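PDB 5CWQ: designed helical repeat protein from Synthetic construct, which has no known natural function, being a de novo designed all-helical repeat protein, made to explore which repeat architectures computational design can reach. Local coordinates for residues A[22-27]-A[37-42]; A[153-158]-A[211-216]; A[164-169]-A[221-226]. All blocks are in the same frame, centred on the assembly; numbering follows the deposited sequence. Where two conformers were deposited one is given.

Contact 1: A[22-27]-A[37-42]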
loop_
_atom_site.group_PDB
_atom_site.type_symbol
_atom_site.label_atom_id
_atom_site.label_comp_id
_atom_site.label_asym_id
_atom_site.label_seq_id
_atom_site.Cartn_x
_atom_site.Cartn_y
_atom_site.Cartn_z
ATOM N N LYS A 22 12.990 -4.385 -15.080
ATOM C CA LYS A 22 13.487 -5.400 -16.001
ATOM C C LYS A 22 12.853 -6.753 -15.697
ATOM O O LYS A 22 12.504 -7.501 -16.608
ATOM C CB LYS A 22 15.013 -5.491 -15.929
ATOM C CG LYS A 22 15.727 -4.521 -16.863
ATOM C CD LYS A 22 16.897 -3.823 -16.186
ATOM C CE LYS A 22 17.975 -4.802 -15.754
ATOM N NZ LYS A 22 19.110 -4.102 -15.093
ATOM N N ARG A 23 12.699 -7.059 -14.413
ATOM C CA ARG A 23 12.031 -8.289 -13.998
ATOM C C ARG A 23 10.562 -8.239 -14.403
ATOM O O ARG A 23 9.967 -9.262 -14.744
ATOM C CB ARG A 23 12.165 -8.505 -12.489
ATOM C CG ARG A 23 13.543 -8.981 -12.052
ATOM C CD ARG A 23 13.544 -9.419 -10.595
ATOM N NE ARG A 23 13.266 -8.310 -9.683
ATOM C CZ ARG A 23 14.192 -7.542 -9.113
ATOM N NH1 ARG A 23 15.484 -7.744 -9.347
ATOM N NH2 ARG A 23 13.822 -6.562 -8.300
ATOM N N SER A 24 9.978 -7.045 -14.362
ATOM C CA SER A 24 8.595 -6.858 -14.786
ATOM C C SER A 24 8.449 -7.144 -16.275
ATOM O O SER A 24 7.482 -7.770 -16.704
ATOM C CB SER A 24 8.118 -5.436 -14.479
ATOM O OG SER A 24 8.031 -5.210 -13.083
ATOM N N GLU A 25 9.417 -6.681 -17.060
ATOM C CA GLU A 25 9.378 -6.865 -18.506
ATOM C C GLU A 25 9.619 -8.324 -18.886
ATOM O O GLU A 25 9.040 -8.823 -19.851
ATOM C CB GLU A 25 10.412 -5.965 -19.187
ATOM C CG GLU A 25 10.398 -6.031 -20.711
ATOM C CD GLU A 25 9.067 -5.607 -21.310
ATOM O OE1 GLU A 25 8.306 -4.885 -20.632
ATOM O OE2 GLU A 25 8.781 -5.999 -22.461
ATOM N N GLU A 26 10.478 -9.000 -18.130
ATOM C CA GLU A 26 10.763 -10.413 -18.366
ATOM C C GLU A 26 9.526 -11.268 -18.114
ATOM O O GLU A 26 9.217 -12.175 -18.886
ATOM C CB GLU A 26 11.916 -10.884 -17.478
ATOM C CG GLU A 26 13.284 -10.379 -17.916
ATOM C CD GLU A 26 14.369 -10.653 -16.891
ATOM O OE1 GLU A 26 14.062 -11.252 -15.838
ATOM O OE2 GLU A 26 15.532 -10.268 -17.140
ATOM N N ALA A 27 8.821 -10.972 -17.026
ATOM C CA ALA A 27 7.615 -11.707 -16.674
ATOM C C ALA A 27 6.467 -11.351 -17.613
ATOM O O ALA A 27 5.641 -12.203 -17.947
ATOM C CB ALA A 27 7.229 -11.422 -15.234
ATOM N N ALA A 37 3.248 -9.139 -11.091
ATOM C CA ALA A 37 2.623 -8.475 -9.953
ATOM C C ALA A 37 3.610 -8.302 -8.802
ATOM O O ALA A 37 3.644 -7.255 -8.152
ATOM C CB ALA A 37 1.406 -9.264 -9.492
ATOM N N GLU A 38 4.410 -9.332 -8.552
ATOM C CA GLU A 38 5.409 -9.284 -7.490
ATOM C C GLU A 38 6.485 -8.252 -7.802
ATOM O O GLU A 38 6.988 -7.577 -6.905
ATOM C CB GLU A 38 6.042 -10.662 -7.289
ATOM C CG GLU A 38 5.122 -11.656 -6.593
ATOM C CD GLU A 38 5.664 -13.073 -6.605
ATOM O OE1 GLU A 38 6.655 -13.332 -7.321
ATOM O OE2 GLU A 38 5.094 -13.928 -5.898
ATOM N N ALA A 39 6.831 -8.133 -9.080
ATOM C CA ALA A 39 7.824 -7.161 -9.514
ATOM C C ALA A 39 7.299 -5.739 -9.333
ATOM O O ALA A 39 8.052 -4.832 -8.978
ATOM C CB ALA A 39 8.206 -7.408 -10.966
ATOM N N LEU A 40 6.005 -5.550 -9.570
ATOM C CA LEU A 40 5.384 -4.236 -9.437
ATOM C C LEU A 40 5.310 -3.813 -7.972
ATOM O O LEU A 40 5.385 -2.624 -7.662
ATOM C CB LEU A 40 3.986 -4.236 -10.066
ATOM C CG LEU A 40 3.944 -4.338 -11.595
ATOM C CD1 LEU A 40 2.511 -4.478 -12.088
ATOM C CD2 LEU A 40 4.616 -3.140 -12.255
ATOM N N ILE A 41 5.165 -4.784 -7.075
ATOM C CA ILE A 41 5.232 -4.509 -5.642
ATOM C C ILE A 41 6.622 -3.991 -5.289
ATOM O O ILE A 41 6.766 -3.074 -4.481
ATOM C CB ILE A 41 4.917 -5.765 -4.797
ATOM C CG1 ILE A 41 3.451 -6.165 -4.977
ATOM C CG2 ILE A 41 5.205 -5.513 -3.310
ATOM C CD1 ILE A 41 3.105 -7.512 -4.383
ATOM N N GLU A 42 7.641 -4.589 -5.894
ATOM C CA GLU A 42 9.020 -4.179 -5.650
ATOM C C GLU A 42 9.269 -2.778 -6.198
ATOM O O GLU A 42 9.957 -1.974 -5.570
ATOM C CB GLU A 42 9.996 -5.180 -6.273
ATOM C CG GLU A 42 9.924 -6.564 -5.646
ATOM C CD GLU A 42 10.680 -7.611 -6.441
ATOM O OE1 GLU A 42 10.402 -8.815 -6.252
ATOM O OE2 GLU A 42 11.551 -7.232 -7.253
#
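Ser24 and Ala39 mark the level at which segments 22-27 and 37-42 come closest, their CA atoms 5.3 Å apart. The two helical segments run antiparallel, at 166° between their N-to-C directions, with axes 8.5 Å apart; they belong to helices 5-30 and 33-57, consecutive in the chain and joined by a short turn, so the pair is an antiparallel helical hairpin. Small side chains fill the middle. Ser24, modelled in two conformers, turns its hydroxyl over the methyl of Ala39 in the one described. There OG lies beside the backbone N and hydrogen-bonds with Ala20 O one turn back and with Glu43 OE2 on the facing helix. Toward the solvent side lies the charged pair. Arg23 bends at chi3 (-65°) and brings NH2 to within 2.6 Å of Glu42 OE2 in a salt bridge, while Arg23 NE reaches Glu42 OE2 only in a weak bond of 3.2 Å. The NH2 contact meets OE2 nearly along its C-O axis, but the oxygen is tilted 26° out of the guanidinium plane. The two chains cross at about a right angle and their flat groups are well out of parallel, a fork onto one oxygen rather than a two-oxygen, side-on pairing. Chemically, the hairpin combines two small residues, Ser24 and Ala39, that let the axes come close with one interhelical ion pair on the exposed side; with one short but tilted bond and one weak one, both on a single oxygen, that pair probably owes its strength mainly to charge.

Contact 2: A[153-158]-A[211-216]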
loop_
_atom_site.group_PDB
_atom_site.type_symbol
_atom_site.label_atom_id
_atom_site.label_comp_id
_atom_site.label_asym_id
_atom_site.label_seq_id
_atom_site.Cartn_x
_atom_site.Cartn_y
_atom_site.Cartn_z
ATOM N N ALA A 153 -4.948 -9.671 0.676
ATOM C CA ALA A 153 -5.960 -8.629 0.591
ATOM C C ALA A 153 -5.905 -7.718 1.816
ATOM O O ALA A 153 -6.095 -6.513 1.701
ATOM C CB ALA A 153 -7.353 -9.246 0.443
ATOM N N LEU A 154 -5.629 -8.290 2.984
ATOM C CA LEU A 154 -5.576 -7.500 4.214
ATOM C C LEU A 154 -4.387 -6.540 4.204
ATOM O O LEU A 154 -4.462 -5.440 4.754
ATOM C CB LEU A 154 -5.504 -8.412 5.442
ATOM C CG LEU A 154 -6.777 -9.196 5.773
ATOM C CD1 LEU A 154 -6.525 -10.150 6.927
ATOM C CD2 LEU A 154 -7.943 -8.270 6.100
ATOM N N ILE A 155 -3.293 -6.960 3.578
ATOM C CA ILE A 155 -2.127 -6.100 3.416
ATOM C C ILE A 155 -2.494 -4.916 2.528
ATOM O O ILE A 155 -2.173 -3.769 2.841
ATOM C CB ILE A 155 -0.929 -6.872 2.812
ATOM C CG1 ILE A 155 -0.443 -7.944 3.790
ATOM C CG2 ILE A 155 0.226 -5.928 2.474
ATOM C CD1 ILE A 155 0.530 -8.947 3.182
ATOM N N ALA A 156 -3.176 -5.199 1.421
ATOM C CA ALA A 156 -3.605 -4.149 0.507
ATOM C C ALA A 156 -4.527 -3.169 1.228
ATOM O O ALA A 156 -4.427 -1.957 1.044
ATOM C CB ALA A 156 -4.304 -4.753 -0.711
ATOM N N ILE A 157 -5.415 -3.705 2.059
ATOM C CA ILE A 157 -6.326 -2.885 2.850
ATOM C C ILE A 157 -5.558 -1.993 3.819
ATOM O O ILE A 157 -5.818 -0.794 3.900
ATOM C CB ILE A 157 -7.328 -3.767 3.629
ATOM C CG1 ILE A 157 -8.333 -4.384 2.655
ATOM C CG2 ILE A 157 -8.077 -2.958 4.691
ATOM C CD1 ILE A 157 -9.184 -5.489 3.249
ATOM N N ALA A 158 -4.614 -2.580 4.550
ATOM C CA ALA A 158 -3.844 -1.839 5.544
ATOM C C ALA A 158 -3.036 -0.715 4.894
ATOM O O ALA A 158 -2.956 0.391 5.431
ATOM C CB ALA A 158 -2.922 -2.784 6.315
ATOM N N GLU A 211 0.942 -10.753 9.584
ATOM C CA GLU A 211 1.708 -9.875 10.463
ATOM C C GLU A 211 2.043 -8.556 9.777
ATOM O O GLU A 211 2.071 -7.510 10.424
ATOM C CB GLU A 211 2.982 -10.580 10.937
ATOM C CG GLU A 211 2.700 -11.591 12.042
ATOM C CD GLU A 211 3.871 -12.497 12.355
ATOM O OE1 GLU A 211 4.825 -12.558 11.553
ATOM O OE2 GLU A 211 3.823 -13.155 13.415
ATOM N N GLU A 212 2.287 -8.601 8.471
ATOM C CA GLU A 212 2.471 -7.377 7.698
ATOM C C GLU A 212 1.243 -6.486 7.836
ATOM O O GLU A 212 1.349 -5.322 8.220
ATOM C CB GLU A 212 2.718 -7.685 6.220
ATOM C CG GLU A 212 4.052 -8.338 5.919
ATOM C CD GLU A 212 4.302 -8.481 4.428
ATOM O OE1 GLU A 212 3.931 -7.561 3.669
ATOM O OE2 GLU A 212 4.868 -9.513 4.012
ATOM N N ALA A 213 0.079 -7.048 7.525
ATOM C CA ALA A 213 -1.178 -6.312 7.590
ATOM C C ALA A 213 -1.425 -5.755 8.990
ATOM O O ALA A 213 -1.856 -4.611 9.142
ATOM C CB ALA A 213 -2.336 -7.210 7.163
ATOM N N GLU A 214 -1.148 -6.562 10.011
ATOM C CA GLU A 214 -1.391 -6.147 11.392
ATOM C C GLU A 214 -0.536 -4.941 11.772
ATOM O O GLU A 214 -1.037 -3.972 12.340
ATOM C CB GLU A 214 -1.118 -7.300 12.363
ATOM C CG GLU A 214 -1.496 -6.973 13.809
ATOM C CD GLU A 214 -1.183 -8.101 14.780
ATOM O OE1 GLU A 214 -0.556 -9.099 14.367
ATOM O OE2 GLU A 214 -1.567 -7.984 15.963
ATOM N N GLN A 215 0.754 -5.000 11.453
ATOM C CA GLN A 215 1.680 -3.939 11.831
ATOM C C GLN A 215 1.484 -2.685 10.987
ATOM O O GLN A 215 1.709 -1.571 11.461
ATOM C CB GLN A 215 3.127 -4.430 11.714
ATOM C CG GLN A 215 3.485 -5.532 12.695
ATOM C CD GLN A 215 3.225 -5.136 14.137
ATOM O OE1 GLN A 215 3.414 -3.981 14.523
ATOM N NE2 GLN A 215 2.780 -6.096 14.938
ATOM N N LEU A 216 1.079 -2.865 9.735
ATOM C CA LEU A 216 0.729 -1.734 8.888
ATOM C C LEU A 216 -0.483 -1.014 9.469
ATOM O O LEU A 216 -0.540 0.219 9.498
ATOM C CB LEU A 216 0.441 -2.195 7.460
ATOM C CG LEU A 216 1.664 -2.653 6.661
ATOM C CD1 LEU A 216 1.237 -3.502 5.470
ATOM C CD2 LEU A 216 2.498 -1.459 6.206
#
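Glu212 OE1 hydrogen-bonds to a glycerol, probably from the crystallisation liquor, and on the protein side touches Ile155 CD1 at 3.7 Å; no hydrogen bond crosses between segments 153-158 and 211-216. What joins them is apolar packing of two nearly parallel helical segments, crossing at 18° with axes 8.1 Å apart. The approach is closest where Ala213 faces Ile155, with CA atoms 4.3 Å apart. Ala213 CB presses into the backbone between Leu154 and Ile155, 3.7 Å from Leu154 C, and also touches Leu154 CB. One turn on, Ala158 CB meets Leu216 CB at 3.6 Å. Ile155 spreads over the neighbouring helix with both branches: CG1 lies beside the backbone N (chi1 -66°), packs 3.9 Å from Ala213 CB and carries CD1 out to the Glu212 side chain, whereas Ile155 CG2 turns the other way to Leu216 CD1 at 4.0 Å. An alanine in place of Ile155 would remove both branches and is likely to open a gap beside Ala213 and leave Leu216 CD1 and the aliphatic part of Glu212 without this packing partner. Further along helix 147-171, Leu216 also packs on Leu159 and Leu162. The chemistry is thus that of an alanine-lined interface: small residues let the backbones approach, Ile155 and Leu216 pack together along one flank, and the glutamate contributes its carbon chain while its carboxylate stays at the boundary.

Contact 3: A[164-169]-A[221-226]. With PO4 (phosphate ion), chain F.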
loop_
_atom_site.group_PDB
_atom_site.type_symbol
_atom_site.label_atom_id
_atom_site.label_comp_id
_atom_site.label_asym_id
_atom_site.label_seq_id
_atom_site.Cartn_x
_atom_site.Cartn_y
_atom_site.Cartn_z
ATOM N N LEU A 164 -4.841 6.723 3.657
ATOM C CA LEU A 164 -5.916 7.584 4.137
ATOM C C LEU A 164 -5.473 8.349 5.378
ATOM O O LEU A 164 -5.743 9.544 5.511
ATOM C CB LEU A 164 -7.173 6.768 4.446
ATOM C CG LEU A 164 -7.904 6.175 3.238
ATOM C CD1 LEU A 164 -9.003 5.229 3.695
ATOM C CD2 LEU A 164 -8.480 7.270 2.341
ATOM N N ALA A 165 -4.800 7.649 6.285
ATOM C CA ALA A 165 -4.265 8.265 7.494
ATOM C C ALA A 165 -3.266 9.362 7.142
ATOM O O ALA A 165 -3.247 10.425 7.766
ATOM C CB ALA A 165 -3.608 7.217 8.372
ATOM N N GLU A 166 -2.443 9.090 6.134
ATOM C CA GLU A 166 -1.425 10.027 5.674
ATOM C C GLU A 166 -2.056 11.347 5.241
ATOM O O GLU A 166 -1.672 12.418 5.714
ATOM C CB GLU A 166 -0.635 9.410 4.515
ATOM C CG GLU A 166 0.507 10.259 3.981
ATOM C CD GLU A 166 1.738 10.229 4.865
ATOM O OE1 GLU A 166 1.707 9.563 5.922
ATOM O OE2 GLU A 166 2.743 10.873 4.495
ATOM N N VAL A 167 -3.035 11.260 4.347
ATOM C CA VAL A 167 -3.694 12.446 3.816
ATOM C C VAL A 167 -4.488 13.165 4.900
ATOM O O VAL A 167 -4.411 14.385 5.021
ATOM C CB VAL A 167 -4.637 12.089 2.650
ATOM C CG1 VAL A 167 -5.385 13.328 2.158
ATOM C CG2 VAL A 167 -3.853 11.457 1.516
ATOM N N ALA A 168 -5.250 12.405 5.681
ATOM C CA ALA A 168 -6.101 12.977 6.718
ATOM C C ALA A 168 -5.283 13.815 7.693
ATOM O O ALA A 168 -5.745 14.846 8.187
ATOM C CB ALA A 168 -6.844 11.875 7.463
ATOM N N CYS A 169 -4.058 13.373 7.952
ATOM C CA CYS A 169 -3.178 14.059 8.886
ATOM C C CYS A 169 -2.614 15.353 8.302
ATOM O O CYS A 169 -2.641 16.394 8.960
ATOM C CB CYS A 169 -2.033 13.134 9.306
ATOM S SG CYS A 169 -0.811 13.918 10.375
ATOM N N ARG A 221 -2.945 3.535 12.765
ATOM C CA ARG A 221 -3.625 3.997 13.965
ATOM C C ARG A 221 -2.746 4.972 14.739
ATOM O O ARG A 221 -3.208 6.034 15.154
ATOM C CB ARG A 221 -4.012 2.814 14.853
ATOM C CG ARG A 221 -4.764 3.218 16.109
ATOM C CD ARG A 221 -5.301 2.014 16.865
ATOM N NE ARG A 221 -4.241 1.091 17.262
ATOM C CZ ARG A 221 -4.363 0.171 18.213
ATOM N NH1 ARG A 221 -5.501 0.045 18.885
ATOM N NH2 ARG A 221 -3.341 -0.625 18.500
ATOM N N ARG A 222 -1.481 4.613 14.926
ATOM C CA ARG A 222 -0.542 5.484 15.622
ATOM C C ARG A 222 -0.408 6.829 14.915
ATOM O O ARG A 222 -0.336 7.871 15.566
ATOM C CB ARG A 222 0.833 4.817 15.737
ATOM C CG ARG A 222 0.912 3.741 16.807
ATOM C CD ARG A 222 2.354 3.344 17.089
ATOM N NE ARG A 222 3.045 2.869 15.890
ATOM C CZ ARG A 222 3.046 1.607 15.467
ATOM N NH1 ARG A 222 2.389 0.666 16.135
ATOM N NH2 ARG A 222 3.710 1.282 14.365
ATOM N N HIS A 223 -0.381 6.800 13.586
ATOM C CA HIS A 223 -0.211 8.017 12.798
ATOM C C HIS A 223 -1.361 8.983 13.049
ATOM O O HIS A 223 -1.144 10.165 13.299
ATOM C CB HIS A 223 -0.117 7.684 11.310
ATOM C CG HIS A 223 0.338 8.831 10.461
ATOM N ND1 HIS A 223 1.650 9.255 10.426
ATOM C CD2 HIS A 223 -0.341 9.641 9.617
ATOM C CE1 HIS A 223 1.759 10.276 9.595
ATOM N NE2 HIS A 223 0.566 10.532 9.092
ATOM N N VAL A 224 -2.584 8.467 12.984
ATOM C CA VAL A 224 -3.775 9.268 13.240
ATOM C C VAL A 224 -3.798 9.806 14.666
ATOM O O VAL A 224 -4.089 10.981 14.890
ATOM C CB VAL A 224 -5.058 8.449 13.000
ATOM C CG1 VAL A 224 -6.288 9.230 13.437
ATOM C CG2 VAL A 224 -5.169 8.069 11.539
ATOM N N GLN A 225 -3.508 8.936 15.628
ATOM C CA GLN A 225 -3.606 9.288 17.039
ATOM C C GLN A 225 -2.536 10.284 17.478
ATOM O O GLN A 225 -2.752 11.061 18.407
ATOM C CB GLN A 225 -3.513 8.029 17.903
ATOM C CG GLN A 225 -4.703 7.093 17.772
ATOM C CD GLN A 225 -5.989 7.699 18.302
ATOM O OE1 GLN A 225 -6.699 8.402 17.582
ATOM N NE2 GLN A 225 -6.294 7.431 19.568
ATOM N N GLU A 226 -1.387 10.257 16.810
ATOM C CA GLU A 226 -0.246 11.078 17.207
ATOM C C GLU A 226 -0.040 12.272 16.274
ATOM O O GLU A 226 0.829 13.112 16.516
ATOM C CB GLU A 226 1.022 10.222 17.247
ATOM C CG GLU A 226 0.948 9.065 18.236
ATOM C CD GLU A 226 2.104 8.094 18.096
ATOM O OE1 GLU A 226 2.928 8.275 17.176
ATOM O OE2 GLU A 226 2.188 7.147 18.907
HETATM P P PO4 F . -5.399 3.721 20.702
HETATM O O1 PO4 F . -4.511 2.822 21.529
HETATM O O2 PO4 F . -5.594 5.035 21.418
HETATM O O3 PO4 F . -6.738 3.053 20.495
HETATM O O4 PO4 F . -4.750 3.971 19.362
HETATM O O HOH W 1 0.516 12.471 7.005
#
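His223 and Ala165 touch at the ring edge: His223 CD2 lies 3.5 Å from Ala165 O, with the oxygen in the plane of the imidazole. The torsion of -168° at chi1 swings the ring away from its own backbone N and across to segment 164-169. Beside it, Cys169 CB is 3.7 Å from His223 NE2, and Cys169 SG stands 4.5 Å from the centroid of the His223 ring, an oblique sulfur-aromatic contact. From the same helix as Cys169, Glu166 bends at chi2 and brings OE1 to 3.5 Å from His223 NE2, a distance without a hydrogen bond, with carboxylate and ring planes only 20° apart. His223 NE2 is instead hydrogen-bonded to a water oxygen in the plane of the ring at 2.8 Å; a bridge from that water on to Glu166 O is doubtful, because its second leg is unusually short. On the inner side, Val224 CG2 packs against Ala165 CB at 3.6 Å. In the next shell, Cys169 is tied by a disulfide to Cys227, a covalent link between the helices, and its carbonyl oxygen accepts a hydrogen bond from Arg228. On another side of segment 221-226, Gln225 NE2 donates to a phosphate, probably from the crystallisation liquor, which also hydrogen-bonds with Tyr181 and has O1 over one face of the Arg221 guanidinium. The two segments run nearly parallel, 12° apart with axes separated by 9.1 Å, in helices 147-171 and 204-230. Helix 174-201, the connection between them, packs on both through Ala168 and Val224, while helices 90-114 and 117-144 meet segment 164-169 from the preceding part of the stack.

How the contacts relate
Contacts 2 and 3 are two levels of one interface, both formed by helices 147-171 and 204-230; their centres are 16 Å apart and their nearest atoms about 5 Å. Going from 2 to 3 the pair changes from close alanine packing to a wider, partly solvated junction joined by a disulfide. Contact 1 precedes both in the chain and differs in kind: it joins consecutive antiparallel helices, whereas the others join next-but-one helices running nearly parallel. Its centre is 21 Å from that of contact 2; the centre of contact 3, 30 Å away, lies on the other side of the chain's centre. No active site is known; the phosphate lies beside contact 3 and the glycerol beside contact 2.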